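Local coordinates for histidine--tRNA ligase (Thermus thermophilus HB27, PDB 4RDX), which catalyses the ATP-dependent attachment of L-histidine to tRNA(His), releasing AMP and diphosphate, as a homodimeric class II aminoacyl-tRNA synthetase, at residues Q128-A133 with G306-V311; R160-L165 with P252-P257; G169-R174 with Y265-A270; V273-I278 with L318-F323. All blocks are in the same frame, centred on the assembly; numbering follows the deposited sequence.

How the interactions relate
Followed from the N terminus, the chain lays down strand 125-134, whose 128-133 part pairs with 306-311; interaction 1 thus closes the longest loop, with interactions 2 and 3 nested inside. These two cross, since 160-165 and 169-174 come first and 252-257 and 265-270 follow in the same order. Interaction 2 adds an edge strand to the large sheet, and interaction 3 fastens helix 171-185 to a corner beside the histidine pocket. Strand 269-275 then runs from interaction 3 into interaction 4. Interaction 4 is in series after 2 and 3 but crosses interaction 1: 273-278 lies inside that loop and 318-323 beyond it, on helix 311-320, which follows strand 304-310.

Interaction 1 (Q128-A133 with G306-V311); sequences QVNYEA and GFAFGV. With HIS (histidine), chain D; AMP (adenosine monophosphate), chain C.
V129 and Y131 each lay a CB over one face of a phenylalanine ring, V129 on F309 and Y131 on F307, and this is the close-packed side of the strand pair. V129 CB lies 4.0 Å from the F309 centroid and Y131 CB 3.8 Å from that of F307; the two rings of Y131 and F307 are nearly parallel (26°) but offset, with little of one over the other. Branched and aromatic residues suit this face, which L33 and L149 of helices 17-35 and 139-156 also cover. Between the faces run four backbone hydrogen bonds, among them F309 N to V129 O at 2.9 Å. The ladder is part of the antiparallel sheet of the class II catalytic domain, where the second strand of motif 2 meets the strand of motif 3. On the other face 306-310 offers only G306, A308 and G310, against which the bound histidine and AMP lie, while M88 and M112 pack on the polar residues of 128-133. The extended Q128 sends NE2 to AMP O4' (3.2 Å, 160°), while its OE1 accepts N130 ND2 at 3.2 Å. With an alanine here, the ribose oxygen would probably lose that amide donor and the N130 amide would be freer to turn. E132 OE2 takes a weak bond from ligand histidine NE2 at 2.6 Å; its OE1 is held by Y290 OH.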
# COMPACT_ATOMS: atom_id res chain seq x y z
N GLN A 128 -7.74 -3.47 -5.34
CA GLN A 128 -7.83 -4.77 -5.98
C GLN A 128 -6.67 -5.67 -5.60
O GLN A 128 -5.56 -5.20 -5.31
CB GLN A 128 -7.87 -4.62 -7.50
CG GLN A 128 -9.19 -5.00 -8.14
CD GLN A 128 -9.18 -4.78 -9.64
OE1 GLN A 128 -8.12 -4.62 -10.24
NE2 GLN A 128 -10.37 -4.75 -10.24
N VAL A 129 -6.93 -6.97 -5.59
CA VAL A 129 -5.87 -7.96 -5.58
C VAL A 129 -5.90 -8.69 -6.91
O VAL A 129 -6.95 -9.14 -7.36
CB VAL A 129 -6.01 -8.98 -4.43
CG1 VAL A 129 -4.90 -10.02 -4.51
CG2 VAL A 129 -5.99 -8.27 -3.09
N ASN A 130 -4.73 -8.79 -7.54
CA ASN A 130 -4.59 -9.36 -8.86
C ASN A 130 -3.60 -10.51 -8.85
O ASN A 130 -2.59 -10.47 -8.14
CB ASN A 130 -4.09 -8.31 -9.85
CG ASN A 130 -5.20 -7.42 -10.37
OD1 ASN A 130 -5.66 -7.59 -11.50
ND2 ASN A 130 -5.64 -6.47 -9.55
N TYR A 131 -3.90 -11.53 -9.64
CA TYR A 131 -3.02 -12.67 -9.84
C TYR A 131 -2.92 -12.95 -11.33
O TYR A 131 -3.94 -12.94 -12.02
CB TYR A 131 -3.58 -13.91 -9.13
CG TYR A 131 -2.91 -15.21 -9.53
CD1 TYR A 131 -1.72 -15.60 -8.94
CD2 TYR A 131 -3.47 -16.04 -10.50
CE1 TYR A 131 -1.10 -16.78 -9.29
CE2 TYR A 131 -2.86 -17.22 -10.86
CZ TYR A 131 -1.68 -17.59 -10.25
OH TYR A 131 -1.06 -18.77 -10.60
N GLU A 132 -1.71 -13.18 -11.83
CA GLU A 132 -1.51 -13.59 -13.21
C GLU A 132 -0.51 -14.73 -13.33
O GLU A 132 0.54 -14.73 -12.70
CB GLU A 132 -1.03 -12.42 -14.08
CG GLU A 132 -1.96 -11.22 -14.10
CD GLU A 132 -3.35 -11.56 -14.60
OE1 GLU A 132 -3.49 -12.47 -15.44
OE2 GLU A 132 -4.31 -10.91 -14.14
N ALA A 133 -0.86 -15.72 -14.15
CA ALA A 133 0.06 -16.76 -14.55
C ALA A 133 0.32 -16.56 -16.03
O ALA A 133 -0.61 -16.63 -16.86
CB ALA A 133 -0.53 -18.13 -14.29
N GLY A 306 -5.63 -15.25 -15.25
CA GLY A 306 -5.54 -14.57 -13.98
C GLY A 306 -6.83 -13.98 -13.48
O GLY A 306 -7.81 -13.94 -14.21
N PHE A 307 -6.82 -13.50 -12.23
CA PHE A 307 -8.03 -12.96 -11.64
C PHE A 307 -7.78 -11.69 -10.84
O PHE A 307 -6.65 -11.37 -10.49
CB PHE A 307 -8.71 -14.01 -10.75
CG PHE A 307 -7.91 -14.42 -9.55
CD1 PHE A 307 -7.91 -13.64 -8.39
CD2 PHE A 307 -7.16 -15.58 -9.57
CE1 PHE A 307 -7.18 -14.02 -7.28
CE2 PHE A 307 -6.43 -15.98 -8.46
CZ PHE A 307 -6.43 -15.19 -7.31
N ALA A 308 -8.86 -10.96 -10.58
CA ALA A 308 -8.81 -9.80 -9.71
C ALA A 308 -10.04 -9.79 -8.81
O ALA A 308 -11.12 -10.18 -9.25
CB ALA A 308 -8.75 -8.52 -10.53
N PHE A 309 -9.86 -9.39 -7.56
CA PHE A 309 -11.01 -9.20 -6.67
C PHE A 309 -10.96 -7.89 -5.89
O PHE A 309 -9.88 -7.30 -5.71
CB PHE A 309 -11.26 -10.42 -5.76
CG PHE A 309 -10.29 -10.58 -4.63
CD1 PHE A 309 -10.35 -9.77 -3.50
CD2 PHE A 309 -9.35 -11.60 -4.66
CE1 PHE A 309 -9.47 -9.94 -2.45
CE2 PHE A 309 -8.47 -11.78 -3.61
CZ PHE A 309 -8.53 -10.95 -2.50
N GLY A 310 -12.13 -7.44 -5.43
CA GLY A 310 -12.24 -6.17 -4.74
C GLY A 310 -12.22 -6.29 -3.24
O GLY A 310 -13.11 -6.91 -2.65
N VAL A 311 -11.21 -5.69 -2.62
CA VAL A 311 -11.02 -5.73 -1.17
C VAL A 311 -12.25 -5.19 -0.42
O VAL A 311 -12.66 -5.74 0.61
CB VAL A 311 -9.76 -4.93 -0.76
CG1 VAL A 311 -9.59 -4.94 0.75
CG2 VAL A 311 -8.53 -5.51 -1.45
N HIS D . -11.75 -8.08 -15.07
CA HIS D . -10.73 -9.04 -15.48
C HIS D . -11.39 -10.40 -15.70
O HIS D . -10.87 -11.24 -16.43
CB HIS D . -9.63 -9.14 -14.42
CG HIS D . -8.52 -10.07 -14.79
ND1 HIS D . -8.40 -10.66 -16.02
CD2 HIS D . -7.47 -10.52 -14.05
CE1 HIS D . -7.33 -11.43 -16.04
NE2 HIS D . -6.74 -11.36 -14.86
OXT HIS D . -12.45 -10.68 -15.15
P AMP C . -13.19 -6.22 -13.01
O1P AMP C . -11.89 -5.50 -13.28
O2P AMP C . -14.41 -5.48 -13.48
O3P AMP C . -13.16 -7.69 -13.36
O5' AMP C . -13.28 -6.20 -11.42
C5' AMP C . -12.93 -7.34 -10.64
C4' AMP C . -13.41 -7.18 -9.22
O4' AMP C . -12.92 -5.92 -8.70
C3' AMP C . -14.92 -7.11 -9.05
O3' AMP C . -15.52 -8.39 -8.95
C2' AMP C . -15.09 -6.26 -7.80
O2' AMP C . -14.94 -7.05 -6.63
C1' AMP C . -13.91 -5.31 -7.90
N9 AMP C . -14.27 -4.03 -8.54
C8 AMP C . -14.30 -3.79 -9.86
N7 AMP C . -14.67 -2.51 -10.13
C5 AMP C . -14.89 -1.90 -8.95
C6 AMP C . -15.31 -0.55 -8.50
N6 AMP C . -15.57 0.44 -9.39
N1 AMP C . -15.42 -0.33 -7.17
C2 AMP C . -15.16 -1.30 -6.28
N3 AMP C . -14.77 -2.55 -6.61
C4 AMP C . -14.62 -2.90 -7.90

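Interaction 2 (R160-L165 with P252-P257); sequences RLKVKL and PYELEP
With CG set between its backbone N and carbonyl carbon (chi1 59°), Y253 brings its ring beside L165, whose CG stands anti to the backbone N (chi1 172°) and carries CD2 to meet it. The methyl approaches the ring obliquely, L165 CD2 lying 3.5 Å from Y253 CE2, and V163 CG1 adds a looser contact 3.9 Å from Y253 CB. Apolar residues suit this side, since L246 of helix 233-248 packs on Y253 and Y150 of helix 139-156 on V163. The backbones join in parallel: E254 N donates to V163 O, L165 N to E254 O and E256 N to L165 O, the last two at 2.9 Å. The short strand 254-255 thereby becomes an edge of the large catalytic sheet, reached from strand 161-167 by a long, mostly helical crossover. Just before the pairing begins, a water accepts from V163 N at 3.1 Å and donates to L161 O and, weakly, P252 O. K164 and E254 share the other face, and the ends of K162 and E256 come up beside them, long charged chains fitting a partly exposed margin. K162 NZ makes a long salt bridge to E254 OE2 (3.7 Å), and K164 CD lies 3.4 Å from E256 OE2. Such distant pairing suggests the charges probably bias the register only mildly, whereas the near-straight backbone bonds, 171° at L165 N, fix it.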
# COMPACT_ATOMS: atom_id res chain seq x y z
N ARG A 160 -20.60 -19.72 1.85
CA ARG A 160 -21.65 -19.07 1.07
C ARG A 160 -21.12 -18.26 -0.12
O ARG A 160 -21.38 -17.06 -0.22
CB ARG A 160 -22.49 -18.16 1.96
CG ARG A 160 -22.93 -18.79 3.27
CD ARG A 160 -24.00 -19.81 3.03
NE ARG A 160 -25.04 -19.28 2.15
CZ ARG A 160 -26.03 -19.99 1.64
NH1 ARG A 160 -26.13 -21.28 1.92
NH2 ARG A 160 -26.92 -19.42 0.85
N LEU A 161 -20.39 -18.92 -1.01
CA LEU A 161 -19.86 -18.26 -2.21
C LEU A 161 -20.40 -18.99 -3.44
O LEU A 161 -20.63 -20.19 -3.39
CB LEU A 161 -18.33 -18.33 -2.21
CG LEU A 161 -17.55 -17.82 -1.01
CD1 LEU A 161 -16.16 -18.44 -0.98
CD2 LEU A 161 -17.45 -16.30 -1.02
N LYS A 162 -20.59 -18.27 -4.54
CA LYS A 162 -20.95 -18.94 -5.79
C LYS A 162 -19.89 -18.80 -6.88
O LYS A 162 -19.68 -17.72 -7.42
CB LYS A 162 -22.30 -18.49 -6.33
CG LYS A 162 -22.69 -19.27 -7.59
CD LYS A 162 -23.75 -18.57 -8.41
CE LYS A 162 -25.12 -18.67 -7.77
NZ LYS A 162 -26.13 -17.89 -8.53
N VAL A 163 -19.23 -19.91 -7.19
CA VAL A 163 -18.26 -19.94 -8.28
C VAL A 163 -18.96 -20.16 -9.62
O VAL A 163 -19.64 -21.17 -9.82
CB VAL A 163 -17.21 -21.05 -8.09
CG1 VAL A 163 -16.19 -21.02 -9.22
CG2 VAL A 163 -16.52 -20.89 -6.74
N LYS A 164 -18.81 -19.20 -10.52
CA LYS A 164 -19.34 -19.32 -11.87
C LYS A 164 -18.19 -19.57 -12.84
O LYS A 164 -17.17 -18.88 -12.81
CB LYS A 164 -20.07 -18.04 -12.29
CG LYS A 164 -21.24 -17.66 -11.42
CD LYS A 164 -22.01 -16.51 -12.04
CE LYS A 164 -23.26 -16.18 -11.25
NZ LYS A 164 -24.12 -15.19 -11.95
N LEU A 165 -18.37 -20.57 -13.71
CA LEU A 165 -17.38 -20.92 -14.72
C LEU A 165 -18.02 -21.00 -16.10
O LEU A 165 -19.15 -21.46 -16.25
CB LEU A 165 -16.73 -22.26 -14.38
CG LEU A 165 -15.80 -22.84 -15.47
CD1 LEU A 165 -14.50 -22.06 -15.54
CD2 LEU A 165 -15.55 -24.33 -15.27
N PRO A 252 -16.78 -27.19 -6.39
CA PRO A 252 -18.08 -27.00 -7.02
C PRO A 252 -18.12 -25.67 -7.74
O PRO A 252 -17.56 -24.68 -7.27
CB PRO A 252 -19.04 -26.97 -5.83
CG PRO A 252 -18.22 -26.43 -4.72
CD PRO A 252 -16.83 -26.97 -4.94
N TYR A 253 -18.76 -25.65 -8.90
CA TYR A 253 -18.85 -24.44 -9.70
C TYR A 253 -20.12 -24.51 -10.53
O TYR A 253 -20.49 -25.58 -11.03
CB TYR A 253 -17.63 -24.31 -10.62
CG TYR A 253 -17.46 -25.48 -11.57
CD1 TYR A 253 -16.77 -26.61 -11.17
CD2 TYR A 253 -17.98 -25.44 -12.85
CE1 TYR A 253 -16.61 -27.68 -12.03
CE2 TYR A 253 -17.82 -26.50 -13.72
CZ TYR A 253 -17.13 -27.62 -13.30
OH TYR A 253 -16.97 -28.69 -14.16
N GLU A 254 -20.79 -23.38 -10.68
CA GLU A 254 -21.94 -23.32 -11.56
C GLU A 254 -21.46 -23.16 -12.99
O GLU A 254 -20.73 -22.22 -13.31
CB GLU A 254 -22.83 -22.14 -11.17
CG GLU A 254 -24.24 -22.24 -11.69
CD GLU A 254 -25.20 -21.40 -10.87
OE1 GLU A 254 -25.66 -21.88 -9.82
OE2 GLU A 254 -25.49 -20.26 -11.28
N LEU A 255 -21.85 -24.10 -13.85
CA LEU A 255 -21.53 -24.01 -15.27
C LEU A 255 -22.50 -23.04 -15.95
O LEU A 255 -23.70 -23.28 -16.00
CB LEU A 255 -21.61 -25.38 -15.93
CG LEU A 255 -21.38 -25.44 -17.44
CD1 LEU A 255 -19.94 -25.08 -17.82
CD2 LEU A 255 -21.75 -26.81 -17.98
N GLU A 256 -21.96 -21.95 -16.48
CA GLU A 256 -22.78 -20.88 -17.03
C GLU A 256 -22.94 -20.98 -18.55
O GLU A 256 -21.97 -21.27 -19.26
CB GLU A 256 -22.21 -19.51 -16.65
CG GLU A 256 -22.19 -19.24 -15.15
CD GLU A 256 -23.57 -19.06 -14.57
OE1 GLU A 256 -24.52 -18.77 -15.34
OE2 GLU A 256 -23.73 -19.20 -13.33
N PRO A 257 -24.17 -20.76 -19.04
CA PRO A 257 -24.48 -20.63 -20.47
C PRO A 257 -23.52 -19.67 -21.14
O PRO A 257 -23.03 -19.94 -22.24
CB PRO A 257 -25.90 -20.03 -20.46
CG PRO A 257 -26.32 -19.93 -19.01
CD PRO A 257 -25.38 -20.77 -18.22
O HOH W 1 -19.17 -22.42 -5.31

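Interaction 3 (G169-R174 with Y265-A270); sequences GDPEDR and YYVRTA. With HIS (histidine), chain D.
R268 meets G169 and D170 from a backbone corner that few non-glycine residues adopt, with phi at 56°. The turn divides strand 266-267 from strand 269-275, just after the histidine A signature of HisRS (LVRGLDYY), and the contact fastens it to the start of helix 171-185. R268 N donates to G169 O at 3.1 Å, reaching it from well above the carbonyl plane. Glycine suits position 169, whose phi is positive and where a beta carbon would run into D173. D170 occupies the N-cap of the helix, yet its carboxylate makes no capping bond; it is turned to the arginine instead. R268 NE points nearly straight at D170 OD1 (3.0 Å, 176°), on the syn side of the carboxylate and in the guanidinium plane, while R268 NH2 makes a weak bond to OD2. The two planar groups are 50° apart, so the pairing is not a flat fork; weak, long ion pairs also link R268 to E137 and E234. An alanine in place of R268 would probably leave the D170 carboxylate without its charged mate and free to rotate. At the helix start, the backbone N of D170 is taken by D173 OD2 at 3.2 Å. P171 CD rests 3.9 Å from V267 CG1, a small apolar contact. Farther along, R174 bends at chi2 and chi3 to bring NH2 3.3 Å from Y266 O, nearly in line with that carbonyl, while the Y266 ring runs the other way and sets CE1 3.3 Å from O of the bound histidine.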
# COMPACT_ATOMS: atom_id res chain seq x y z
N GLY A 169 -14.84 -18.75 -25.53
CA GLY A 169 -14.38 -19.39 -26.75
C GLY A 169 -13.23 -18.66 -27.40
O GLY A 169 -12.72 -17.67 -26.86
N ASP A 170 -12.79 -19.16 -28.55
CA ASP A 170 -11.79 -18.49 -29.36
C ASP A 170 -12.53 -17.50 -30.26
O ASP A 170 -13.74 -17.64 -30.45
CB ASP A 170 -10.99 -19.53 -30.16
CG ASP A 170 -10.04 -20.33 -29.28
OD1 ASP A 170 -9.23 -19.71 -28.56
OD2 ASP A 170 -10.10 -21.57 -29.30
N PRO A 171 -11.83 -16.48 -30.80
CA PRO A 171 -12.48 -15.40 -31.57
C PRO A 171 -13.52 -15.86 -32.60
O PRO A 171 -14.60 -15.26 -32.67
CB PRO A 171 -11.31 -14.73 -32.28
CG PRO A 171 -10.18 -14.90 -31.34
CD PRO A 171 -10.38 -16.25 -30.68
N GLU A 172 -13.20 -16.89 -33.37
CA GLU A 172 -14.12 -17.41 -34.38
C GLU A 172 -15.45 -17.82 -33.74
O GLU A 172 -16.52 -17.54 -34.28
CB GLU A 172 -13.50 -18.62 -35.10
CG GLU A 172 -12.02 -18.49 -35.42
CD GLU A 172 -11.13 -18.90 -34.26
OE1 GLU A 172 -10.98 -20.12 -34.03
OE2 GLU A 172 -10.60 -18.01 -33.57
N ASP A 173 -15.36 -18.45 -32.58
CA ASP A 173 -16.54 -18.91 -31.85
C ASP A 173 -17.44 -17.75 -31.45
O ASP A 173 -18.65 -17.79 -31.66
CB ASP A 173 -16.12 -19.72 -30.61
CG ASP A 173 -15.15 -20.83 -30.94
OD1 ASP A 173 -14.99 -21.15 -32.14
OD2 ASP A 173 -14.54 -21.40 -30.01
N ARG A 174 -16.84 -16.71 -30.87
CA ARG A 174 -17.59 -15.53 -30.45
C ARG A 174 -18.21 -14.82 -31.65
O ARG A 174 -19.32 -14.28 -31.56
CB ARG A 174 -16.71 -14.57 -29.66
CG ARG A 174 -17.33 -14.11 -28.34
CD ARG A 174 -16.97 -12.66 -28.02
NE ARG A 174 -15.56 -12.37 -28.22
CZ ARG A 174 -14.60 -12.70 -27.36
NH1 ARG A 174 -14.90 -13.33 -26.23
NH2 ARG A 174 -13.34 -12.39 -27.62
N TYR A 265 -9.65 -9.65 -26.29
CA TYR A 265 -8.41 -10.40 -26.14
C TYR A 265 -8.58 -11.50 -25.11
O TYR A 265 -7.68 -12.32 -24.90
CB TYR A 265 -7.19 -9.50 -25.86
CG TYR A 265 -7.26 -8.60 -24.63
CD1 TYR A 265 -7.40 -9.13 -23.35
CD2 TYR A 265 -7.15 -7.22 -24.75
CE1 TYR A 265 -7.45 -8.32 -22.24
CE2 TYR A 265 -7.19 -6.40 -23.65
CZ TYR A 265 -7.34 -6.95 -22.39
OH TYR A 265 -7.39 -6.13 -21.29
N TYR A 266 -9.74 -11.50 -24.46
CA TYR A 266 -10.12 -12.59 -23.58
C TYR A 266 -10.54 -13.78 -24.43
O TYR A 266 -11.35 -13.64 -25.35
CB TYR A 266 -11.26 -12.18 -22.66
CG TYR A 266 -10.89 -11.14 -21.63
CD1 TYR A 266 -10.24 -11.50 -20.46
CD2 TYR A 266 -11.21 -9.81 -21.81
CE1 TYR A 266 -9.90 -10.55 -19.51
CE2 TYR A 266 -10.88 -8.85 -20.87
CZ TYR A 266 -10.23 -9.23 -19.73
OH TYR A 266 -9.90 -8.28 -18.79
N VAL A 267 -9.98 -14.95 -24.13
CA VAL A 267 -10.33 -16.17 -24.84
C VAL A 267 -10.50 -17.32 -23.86
O VAL A 267 -9.98 -17.28 -22.74
CB VAL A 267 -9.25 -16.55 -25.88
CG1 VAL A 267 -9.23 -15.55 -27.02
CG2 VAL A 267 -7.89 -16.66 -25.22
N ARG A 268 -11.23 -18.35 -24.28
CA ARG A 268 -11.44 -19.55 -23.47
C ARG A 268 -12.03 -19.26 -22.09
O ARG A 268 -13.06 -18.60 -21.97
CB ARG A 268 -10.13 -20.35 -23.36
CG ARG A 268 -9.83 -21.21 -24.59
CD ARG A 268 -8.40 -21.04 -25.09
NE ARG A 268 -8.24 -21.53 -26.45
CZ ARG A 268 -7.70 -22.70 -26.78
NH1 ARG A 268 -7.24 -23.51 -25.83
NH2 ARG A 268 -7.60 -23.06 -28.05
N THR A 269 -11.37 -19.75 -21.04
CA THR A 269 -11.89 -19.71 -19.68
C THR A 269 -12.27 -18.32 -19.17
O THR A 269 -11.50 -17.37 -19.26
CB THR A 269 -10.89 -20.34 -18.68
OG1 THR A 269 -10.30 -21.51 -19.25
CG2 THR A 269 -11.60 -20.71 -17.39
N ALA A 270 -13.49 -18.22 -18.63
CA ALA A 270 -13.92 -17.04 -17.90
C ALA A 270 -14.59 -17.50 -16.61
O ALA A 270 -15.28 -18.53 -16.60
CB ALA A 270 -14.88 -16.20 -18.73
N HIS D . -11.75 -8.08 -15.07
CA HIS D . -10.73 -9.04 -15.48
C HIS D . -11.39 -10.40 -15.70
O HIS D . -10.87 -11.24 -16.43
CB HIS D . -9.63 -9.14 -14.42
CG HIS D . -8.52 -10.07 -14.79
ND1 HIS D . -8.40 -10.66 -16.02
CD2 HIS D . -7.47 -10.52 -14.05
CE1 HIS D . -7.33 -11.43 -16.04
NE2 HIS D . -6.74 -11.36 -14.86
OXT HIS D . -12.45 -10.68 -15.15

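Interaction 4 (V273-I278 with L318-F323); sequences VHHEEI and LEAEGF
H275 and E321 face each other almost in one plane, the imidazole and carboxylate turned only 12° apart, with the carboxylate at the ring edge beside NE2. The modelled approach of E321 OE2 to that nitrogen is too close to be trusted, so neither a bond type nor a strength can be read from it. H275 puts CG anti to its backbone N (chi1 -164°), which throws the ring across to the helix end. H275 ND1 donates to E276 O at 2.7 Å, in the carbonyl plane on a lone pair. E276 also folds back so that OE1 sits 3.4 Å above the centre of the imidazole. Glutamate suits that place by the salt bridge of its OE2 to R160, and a carboxylate over the ring would probably be favourable if the imidazole were protonated. The helix here is the motif 3 helix of the class II catalytic domain, and it stops in a Schellman motif: F323 N returns to L318 O and G322 N to E319 O, both at 3.0 Å. Glycine fits the positive phi of G322, because a side chain there would press on the preceding carbonyl. E321, extended beyond CG, has its OE1 held by R159 N. Around A320 packing is looser, its CB 3.8 Å from E277 OE1 and 4.5 Å from I278 CG2, the small methyl letting the loop after strand 269-275 pass close by.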
# COMPACT_ATOMS: atom_id res chain seq x y z
N VAL A 273 -16.71 -15.02 -9.02
CA VAL A 273 -17.15 -15.51 -7.71
C VAL A 273 -18.10 -14.49 -7.09
O VAL A 273 -17.77 -13.31 -6.98
CB VAL A 273 -15.99 -15.80 -6.75
CG1 VAL A 273 -16.52 -16.20 -5.38
CG2 VAL A 273 -15.09 -16.89 -7.31
N HIS A 274 -19.28 -14.95 -6.68
CA HIS A 274 -20.29 -14.05 -6.15
C HIS A 274 -20.61 -14.30 -4.69
O HIS A 274 -20.36 -15.38 -4.16
CB HIS A 274 -21.57 -14.15 -6.98
CG HIS A 274 -21.46 -13.56 -8.35
ND1 HIS A 274 -21.95 -12.32 -8.66
CD2 HIS A 274 -20.91 -14.06 -9.48
CE1 HIS A 274 -21.71 -12.06 -9.94
NE2 HIS A 274 -21.08 -13.10 -10.46
N HIS A 275 -21.18 -13.29 -4.05
CA HIS A 275 -21.65 -13.41 -2.68
C HIS A 275 -23.01 -12.73 -2.54
O HIS A 275 -23.25 -11.67 -3.13
CB HIS A 275 -20.64 -12.80 -1.70
CG HIS A 275 -20.85 -13.22 -0.28
ND1 HIS A 275 -21.71 -12.55 0.57
CD2 HIS A 275 -20.33 -14.23 0.44
CE1 HIS A 275 -21.70 -13.14 1.75
NE2 HIS A 275 -20.87 -14.16 1.70
N GLU A 276 -23.90 -13.34 -1.76
CA GLU A 276 -25.21 -12.75 -1.50
C GLU A 276 -25.08 -11.52 -0.61
O GLU A 276 -24.02 -11.26 -0.03
CB GLU A 276 -26.15 -13.77 -0.86
CG GLU A 276 -25.72 -14.27 0.50
CD GLU A 276 -24.72 -15.40 0.42
OE1 GLU A 276 -23.75 -15.30 -0.36
OE2 GLU A 276 -24.92 -16.41 1.13
N GLU A 277 -26.18 -10.77 -0.50
CA GLU A 277 -26.17 -9.46 0.13
C GLU A 277 -25.17 -8.55 -0.60
O GLU A 277 -24.98 -8.69 -1.81
CB GLU A 277 -25.89 -9.55 1.63
CG GLU A 277 -26.92 -10.36 2.42
CD GLU A 277 -26.32 -11.58 3.09
OE1 GLU A 277 -25.22 -11.99 2.68
OE2 GLU A 277 -26.95 -12.12 4.02
N ILE A 278 -24.56 -7.61 0.12
CA ILE A 278 -23.58 -6.67 -0.44
C ILE A 278 -24.03 -5.89 -1.70
O ILE A 278 -23.22 -5.24 -2.37
CB ILE A 278 -22.16 -7.31 -0.65
CG1 ILE A 278 -22.02 -7.95 -2.03
CG2 ILE A 278 -21.87 -8.33 0.45
CD1 ILE A 278 -20.59 -7.99 -2.53
N LEU A 318 -17.61 -10.11 4.35
CA LEU A 318 -17.14 -10.59 5.65
C LEU A 318 -18.03 -10.08 6.78
O LEU A 318 -18.33 -10.82 7.72
CB LEU A 318 -15.68 -10.20 5.88
CG LEU A 318 -14.64 -11.05 5.14
CD1 LEU A 318 -13.27 -10.38 5.13
CD2 LEU A 318 -14.55 -12.44 5.76
N GLU A 319 -18.45 -8.82 6.69
CA GLU A 319 -19.36 -8.28 7.69
C GLU A 319 -20.74 -8.92 7.55
O GLU A 319 -21.41 -9.18 8.54
CB GLU A 319 -19.47 -6.76 7.58
CG GLU A 319 -20.42 -6.13 8.60
CD GLU A 319 -20.00 -6.37 10.04
OE1 GLU A 319 -20.26 -7.47 10.57
OE2 GLU A 319 -19.40 -5.46 10.64
N ALA A 320 -21.14 -9.19 6.31
CA ALA A 320 -22.43 -9.81 6.04
C ALA A 320 -22.54 -11.18 6.69
O ALA A 320 -23.62 -11.61 7.07
CB ALA A 320 -22.67 -9.90 4.54
N GLU A 321 -21.40 -11.86 6.82
CA GLU A 321 -21.37 -13.20 7.41
C GLU A 321 -20.95 -13.20 8.88
O GLU A 321 -20.72 -14.26 9.46
CB GLU A 321 -20.47 -14.12 6.60
CG GLU A 321 -21.02 -14.41 5.22
CD GLU A 321 -20.25 -15.50 4.52
OE1 GLU A 321 -19.79 -16.45 5.19
OE2 GLU A 321 -20.11 -15.41 3.28
N GLY A 322 -20.86 -12.02 9.47
CA GLY A 322 -20.67 -11.90 10.90
C GLY A 322 -19.24 -11.91 11.41
O GLY A 322 -19.02 -11.93 12.62
N PHE A 323 -18.27 -11.91 10.50
CA PHE A 323 -16.87 -11.87 10.90
C PHE A 323 -16.44 -10.46 11.29
O PHE A 323 -16.49 -9.54 10.48
CB PHE A 323 -15.97 -12.41 9.79
CG PHE A 323 -16.24 -13.84 9.44
CD1 PHE A 323 -15.69 -14.87 10.18
CD2 PHE A 323 -17.06 -14.15 8.37
CE1 PHE A 323 -15.95 -16.19 9.85
CE2 PHE A 323 -17.33 -15.46 8.03
CZ PHE A 323 -16.77 -16.48 8.78